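Local coordinates for tubulin-like protein CetZ1 (Haloferax volcanii, PDB 4B46), which binds GTP as a tubulin-like cytoskeletal protein and controls cell shape, being essential for the rod-shaped cells needed for efficient swimming, at residues Ile289-Pro303 with Gln321-Pro335. Sequence-based numbering, arbitrary orientation.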
loop_
_atom_site.group_PDB
_atom_site.type_symbol
_atom_site.label_atom_id
_atom_site.label_comp_id
_atom_site.label_asym_id
_atom_site.label_seq_id
_atom_site.Cartn_x
_atom_site.Cartn_y
_atom_site.Cartn_z
ATOM N N ILE A 289 2.876 8.928 15.995
ATOM C CA ILE A 289 2.337 9.765 14.930
ATOM C C ILE A 289 2.865 11.191 15.044
ATOM O O ILE A 289 2.803 11.961 14.089
ATOM C CB ILE A 289 0.787 9.732 14.900
ATOM C CG1 ILE A 289 0.200 10.426 16.129
ATOM C CG2 ILE A 289 0.291 8.284 14.802
ATOM C CD1 ILE A 289 -1.318 10.426 16.160
ATOM N N GLU A 290 3.399 11.533 16.211
ATOM C CA GLU A 290 4.058 12.819 16.387
ATOM C C GLU A 290 5.254 12.906 15.429
ATOM O O GLU A 290 6.010 11.948 15.264
ATOM C CB GLU A 290 4.501 12.998 17.841
ATOM C CG GLU A 290 5.102 14.359 18.155
ATOM C CD GLU A 290 4.073 15.478 18.165
ATOM O OE1 GLU A 290 2.889 15.205 18.461
ATOM O OE2 GLU A 290 4.452 16.636 17.882
ATOM N N GLY A 291 5.410 14.041 14.766
ATOM C CA GLY A 291 6.532 14.214 13.861
ATOM C C GLY A 291 6.291 13.837 12.406
ATOM O O GLY A 291 7.191 13.997 11.582
ATOM N N ALA A 292 5.105 13.320 12.086
ATOM C CA ALA A 292 4.752 13.053 10.692
ATOM C C ALA A 292 4.828 14.362 9.918
ATOM O O ALA A 292 4.546 15.428 10.460
ATOM C CB ALA A 292 3.361 12.454 10.587
ATOM N N GLU A 293 5.229 14.286 8.658
ATOM C CA GLU A 293 5.432 15.495 7.865
ATOM C C GLU A 293 4.103 16.109 7.421
ATOM O O GLU A 293 3.899 17.317 7.519
ATOM C CB GLU A 293 6.306 15.167 6.649
ATOM C CG GLU A 293 6.770 16.374 5.854
ATOM C CD GLU A 293 7.703 15.990 4.716
ATOM O OE1 GLU A 293 8.177 14.831 4.691
ATOM O OE2 GLU A 293 7.960 16.852 3.848
ATOM N N ARG A 294 3.201 15.274 6.921
ATOM C CA ARG A 294 1.920 15.751 6.419
ATOM C C ARG A 294 0.876 14.707 6.752
ATOM O O ARG A 294 1.191 13.525 6.819
ATOM C CB ARG A 294 1.971 15.948 4.899
ATOM C CG ARG A 294 2.955 16.997 4.429
ATOM C CD ARG A 294 2.840 17.175 2.912
ATOM N NE ARG A 294 3.505 18.394 2.459
ATOM C CZ ARG A 294 4.764 18.447 2.037
ATOM N NH1 ARG A 294 5.503 17.344 2.001
ATOM N NH2 ARG A 294 5.283 19.603 1.648
ATOM N N ALA A 295 -0.360 15.149 6.971
ATOM C CA ALA A 295 -1.454 14.249 7.309
ATOM C C ALA A 295 -2.651 14.540 6.416
ATOM O O ALA A 295 -2.885 15.684 6.026
ATOM C CB ALA A 295 -1.847 14.406 8.784
ATOM N N LEU A 296 -3.406 13.499 6.096
ATOM C CA LEU A 296 -4.630 13.650 5.337
ATOM C C LEU A 296 -5.698 12.824 6.008
ATOM O O LEU A 296 -5.514 11.632 6.240
ATOM C CB LEU A 296 -4.443 13.161 3.903
ATOM C CG LEU A 296 -5.713 13.039 3.059
ATOM C CD1 LEU A 296 -6.380 14.407 2.789
ATOM C CD2 LEU A 296 -5.416 12.332 1.726
ATOM N N LEU A 297 -6.813 13.468 6.322
ATOM C CA LEU A 297 -7.960 12.806 6.913
ATOM C C LEU A 297 -8.986 12.542 5.826
ATOM O O LEU A 297 -9.311 13.428 5.036
ATOM C CB LEU A 297 -8.575 13.696 8.005
ATOM C CG LEU A 297 -9.904 13.231 8.587
ATOM C CD1 LEU A 297 -9.752 11.855 9.225
ATOM C CD2 LEU A 297 -10.429 14.254 9.611
ATOM N N VAL A 298 -9.499 11.320 5.791
ATOM C CA VAL A 298 -10.519 10.963 4.831
ATOM C C VAL A 298 -11.700 10.316 5.542
ATOM O O VAL A 298 -11.537 9.311 6.238
ATOM C CB VAL A 298 -9.967 9.981 3.773
ATOM C CG1 VAL A 298 -11.072 9.565 2.809
ATOM C CG2 VAL A 298 -8.802 10.608 3.016
ATOM N N LEU A 299 -12.884 10.898 5.370
ATOM C CA LEU A 299 -14.123 10.319 5.891
ATOM C C LEU A 299 -14.946 9.773 4.733
ATOM O O LEU A 299 -15.235 10.487 3.795
ATOM C CB LEU A 299 -14.946 11.371 6.636
ATOM C CG LEU A 299 -14.764 11.525 8.145
ATOM C CD1 LEU A 299 -15.192 10.260 8.879
ATOM C CD2 LEU A 299 -13.333 11.866 8.475
ATOM N N ALA A 300 -15.327 8.505 4.791
ATOM C CA ALA A 300 -16.119 7.918 3.718
ATOM C C ALA A 300 -17.422 7.380 4.272
ATOM O O ALA A 300 -17.436 6.697 5.294
ATOM C CB ALA A 300 -15.337 6.810 3.028
ATOM N N GLY A 301 -18.521 7.688 3.597
ATOM C CA GLY A 301 -19.819 7.225 4.037
ATOM C C GLY A 301 -20.942 7.938 3.320
ATOM O O GLY A 301 -20.700 8.772 2.444
ATOM N N PRO A 302 -22.184 7.607 3.688
ATOM C CA PRO A 302 -23.350 8.259 3.094
ATOM C C PRO A 302 -23.367 9.725 3.488
ATOM O O PRO A 302 -23.103 10.038 4.651
ATOM C CB PRO A 302 -24.530 7.511 3.720
ATOM C CG PRO A 302 -23.994 6.936 4.984
ATOM C CD PRO A 302 -22.551 6.641 4.737
ATOM N N PRO A 303 -23.661 10.610 2.522
ATOM C CA PRO A 303 -23.644 12.064 2.703
ATOM C C PRO A 303 -24.361 12.515 3.974
ATOM O O PRO A 303 -23.877 13.420 4.655
ATOM C CB PRO A 303 -24.374 12.585 1.455
ATOM C CG PRO A 303 -24.995 11.371 0.810
ATOM C CD PRO A 303 -24.104 10.240 1.170
ATOM N N GLN A 321 -2.154 16.229 17.714
ATOM C CA GLN A 321 -1.559 14.937 18.016
ATOM C C GLN A 321 -0.283 14.651 17.228
ATOM O O GLN A 321 0.481 13.762 17.589
ATOM C CB GLN A 321 -2.573 13.820 17.746
ATOM C CG GLN A 321 -3.851 13.932 18.567
ATOM C CD GLN A 321 -3.609 13.734 20.051
ATOM O OE1 GLN A 321 -2.807 12.896 20.449
ATOM N NE2 GLN A 321 -4.306 14.509 20.875
ATOM N N THR A 322 -0.056 15.383 16.143
ATOM C CA THR A 322 1.049 15.048 15.237
ATOM C C THR A 322 2.090 16.148 15.123
ATOM O O THR A 322 3.266 15.872 14.891
ATOM C CB THR A 322 0.548 14.740 13.813
ATOM O OG1 THR A 322 -0.140 15.895 13.294
ATOM C CG2 THR A 322 -0.392 13.532 13.814
ATOM N N GLY A 323 1.651 17.397 15.265
ATOM C CA GLY A 323 2.492 18.536 14.934
ATOM C C GLY A 323 2.818 18.611 13.445
ATOM O O GLY A 323 3.792 19.255 13.050
ATOM N N SER A 324 2.014 17.953 12.612
ATOM C CA SER A 324 2.267 17.941 11.161
ATOM C C SER A 324 2.326 19.333 10.551
ATOM O O SER A 324 1.606 20.247 10.962
ATOM C CB SER A 324 1.226 17.106 10.404
ATOM O OG SER A 324 1.329 15.730 10.735
ATOM N N MET A 325 3.188 19.467 9.551
ATOM C CA MET A 325 3.350 20.707 8.807
ATOM C C MET A 325 2.026 21.142 8.170
ATOM O O MET A 325 1.673 22.322 8.178
ATOM C CB MET A 325 4.410 20.496 7.731
ATOM C CG MET A 325 4.970 21.746 7.085
ATOM S SD MET A 325 5.881 21.274 5.592
ATOM C CE MET A 325 6.802 22.769 5.246
ATOM N N GLU A 326 1.297 20.176 7.624
ATOM C CA GLU A 326 0.053 20.444 6.909
ATOM C C GLU A 326 -0.947 19.354 7.250
ATOM O O GLU A 326 -0.578 18.189 7.355
ATOM C CB GLU A 326 0.318 20.454 5.392
ATOM C CG GLU A 326 1.257 21.563 4.963
ATOM C CD GLU A 326 1.808 21.388 3.558
ATOM O OE1 GLU A 326 1.436 20.410 2.869
ATOM O OE2 GLU A 326 2.628 22.238 3.151
ATOM N N VAL A 327 -2.204 19.719 7.470
ATOM C CA VAL A 327 -3.226 18.709 7.705
ATOM C C VAL A 327 -4.405 18.957 6.788
ATOM O O VAL A 327 -5.127 19.946 6.946
ATOM C CB VAL A 327 -3.726 18.672 9.168
ATOM C CG1 VAL A 327 -4.803 17.588 9.320
ATOM C CG2 VAL A 327 -2.570 18.419 10.144
ATOM N N ARG A 328 -4.583 18.063 5.824
ATOM C CA ARG A 328 -5.670 18.181 4.876
ATOM C C ARG A 328 -6.784 17.262 5.338
ATOM O O ARG A 328 -6.543 16.305 6.071
ATOM C CB ARG A 328 -5.205 17.801 3.464
ATOM C CG ARG A 328 -4.122 18.704 2.881
ATOM C CD ARG A 328 -3.507 18.077 1.615
ATOM N NE ARG A 328 -2.759 19.053 0.825
ATOM C CZ ARG A 328 -1.502 19.403 1.074
ATOM N NH1 ARG A 328 -0.844 18.859 2.089
ATOM N NH2 ARG A 328 -0.900 20.305 0.312
ATOM N N GLY A 329 -8.008 17.558 4.920
ATOM C CA GLY A 329 -9.133 16.726 5.283
ATOM C C GLY A 329 -10.304 16.908 4.347
ATOM O O GLY A 329 -10.579 18.018 3.895
ATOM N N GLY A 330 -10.993 15.813 4.050
ATOM C CA GLY A 330 -12.211 15.876 3.266
ATOM C C GLY A 330 -12.977 14.580 3.361
ATOM O O GLY A 330 -12.623 13.701 4.152
ATOM N N ASP A 331 -14.028 14.442 2.561
ATOM C CA ASP A 331 -14.765 13.184 2.566
ATOM C C ASP A 331 -14.997 12.541 1.205
ATOM O O ASP A 331 -14.798 13.162 0.160
ATOM C CB ASP A 331 -16.091 13.323 3.318
ATOM C CG ASP A 331 -16.948 14.435 2.784
ATOM O OD1 ASP A 331 -16.958 14.652 1.551
ATOM O OD2 ASP A 331 -17.610 15.090 3.610
ATOM N N TYR A 332 -15.407 11.277 1.248
ATOM C CA TYR A 332 -15.888 10.565 0.076
ATOM C C TYR A 332 -17.360 10.262 0.291
ATOM O O TYR A 332 -17.706 9.267 0.932
ATOM C CB TYR A 332 -15.130 9.249 -0.120
ATOM C CG TYR A 332 -13.737 9.393 -0.679
ATOM C CD1 TYR A 332 -13.469 10.277 -1.720
ATOM C CD2 TYR A 332 -12.690 8.629 -0.182
ATOM C CE1 TYR A 332 -12.185 10.405 -2.242
ATOM C CE2 TYR A 332 -11.403 8.753 -0.692
ATOM C CZ TYR A 332 -11.158 9.641 -1.720
ATOM O OH TYR A 332 -9.886 9.751 -2.230
ATOM N N PRO A 333 -18.236 11.129 -0.222
ATOM C CA PRO A 333 -19.672 10.856 -0.097
ATOM C C PRO A 333 -20.075 9.632 -0.918
ATOM O O PRO A 333 -19.834 9.591 -2.122
ATOM C CB PRO A 333 -20.327 12.136 -0.637
ATOM C CG PRO A 333 -19.267 12.818 -1.439
ATOM C CD PRO A 333 -17.959 12.447 -0.817
ATOM N N ILE A 334 -20.669 8.642 -0.258
ATOM C CA ILE A 334 -21.065 7.396 -0.907
ATOM C C ILE A 334 -22.505 7.060 -0.557
ATOM O O ILE A 334 -22.767 6.471 0.492
ATOM C CB ILE A 334 -20.177 6.218 -0.462
ATOM C CG1 ILE A 334 -18.705 6.508 -0.753
ATOM C CG2 ILE A 334 -20.606 4.923 -1.148
ATOM C CD1 ILE A 334 -17.764 5.416 -0.265
ATOM N N PRO A 335 -23.451 7.440 -1.430
ATOM C CA PRO A 335 -24.868 7.171 -1.162
ATOM C C PRO A 335 -25.125 5.670 -1.041
ATOM O O PRO A 335 -24.533 4.883 -1.786
ATOM C CB PRO A 335 -25.576 7.741 -2.398
ATOM C CG PRO A 335 -24.613 8.736 -2.971
ATOM C CD PRO A 335 -23.251 8.166 -2.695
HETATM O O HOH W 1 3.682 21.933 0.933
HETATM O O HOH W 2 -1.538 16.561 3.840
#
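Arg294 and Glu326 run side by side from neighbouring strands, and Arg294 NE lies 2.9 Å from Glu326 OE1 in a salt bridge. The oxygen sits in the guanidinium plane, yet the donor comes from above the carboxylate, 59° out of its plane. From the opposite face Arg328 NH1 reaches the same OE1, also at 2.9 Å, so one carboxylate oxygen accepts from two arginines. Glu326 OE2 accepts a hydrogen bond from a water that in turn accepts one from Arg294 NH2, while Arg294 NH1 pairs with Glu293 OE2 (3.1 Å). With CG beside the backbone N (chi1 -63°), the extended chain of Arg294 carries NE to Glu326 OE1 and NH1 to Glu293; a leucine in its place would probably leave Glu293 without its mate and the Glu326 carboxylate freer to turn.

The two strands, 294-301 and 326-333, are parallel, joined by helix 308-322 in a beta-alpha-beta unit of the C-terminal domain; 326-333 edges the sheet, and 339-347 flanks 294-301 antiparallel. Backbone bonds alternate from Ala295 N to Glu326 O through Ile334 N to Gly301 O. Ala295 O gains a second donor, a water that also accepts from Arg328 NH1. Leu297 N donates to Arg328 O, and Leu297 O accepts from Gly330 N, with the CA-H of Gly329 also against it.

Beyond them, Val298 CG1 packs obliquely on the Tyr332 ring, 3.5 Å from CD2, and the Tyr332 hydroxyl is hydrogen-bonded to Leu197 O. At the other end, Gly291 N donates to Thr322 O in its carbonyl plane (2.8 Å), where the helix stops; Gly323 suits the positive phi that follows. Thr322 OG1 accepts from Ser324 N in an ST turn and is also hydrogen-bonded to Ile318 O.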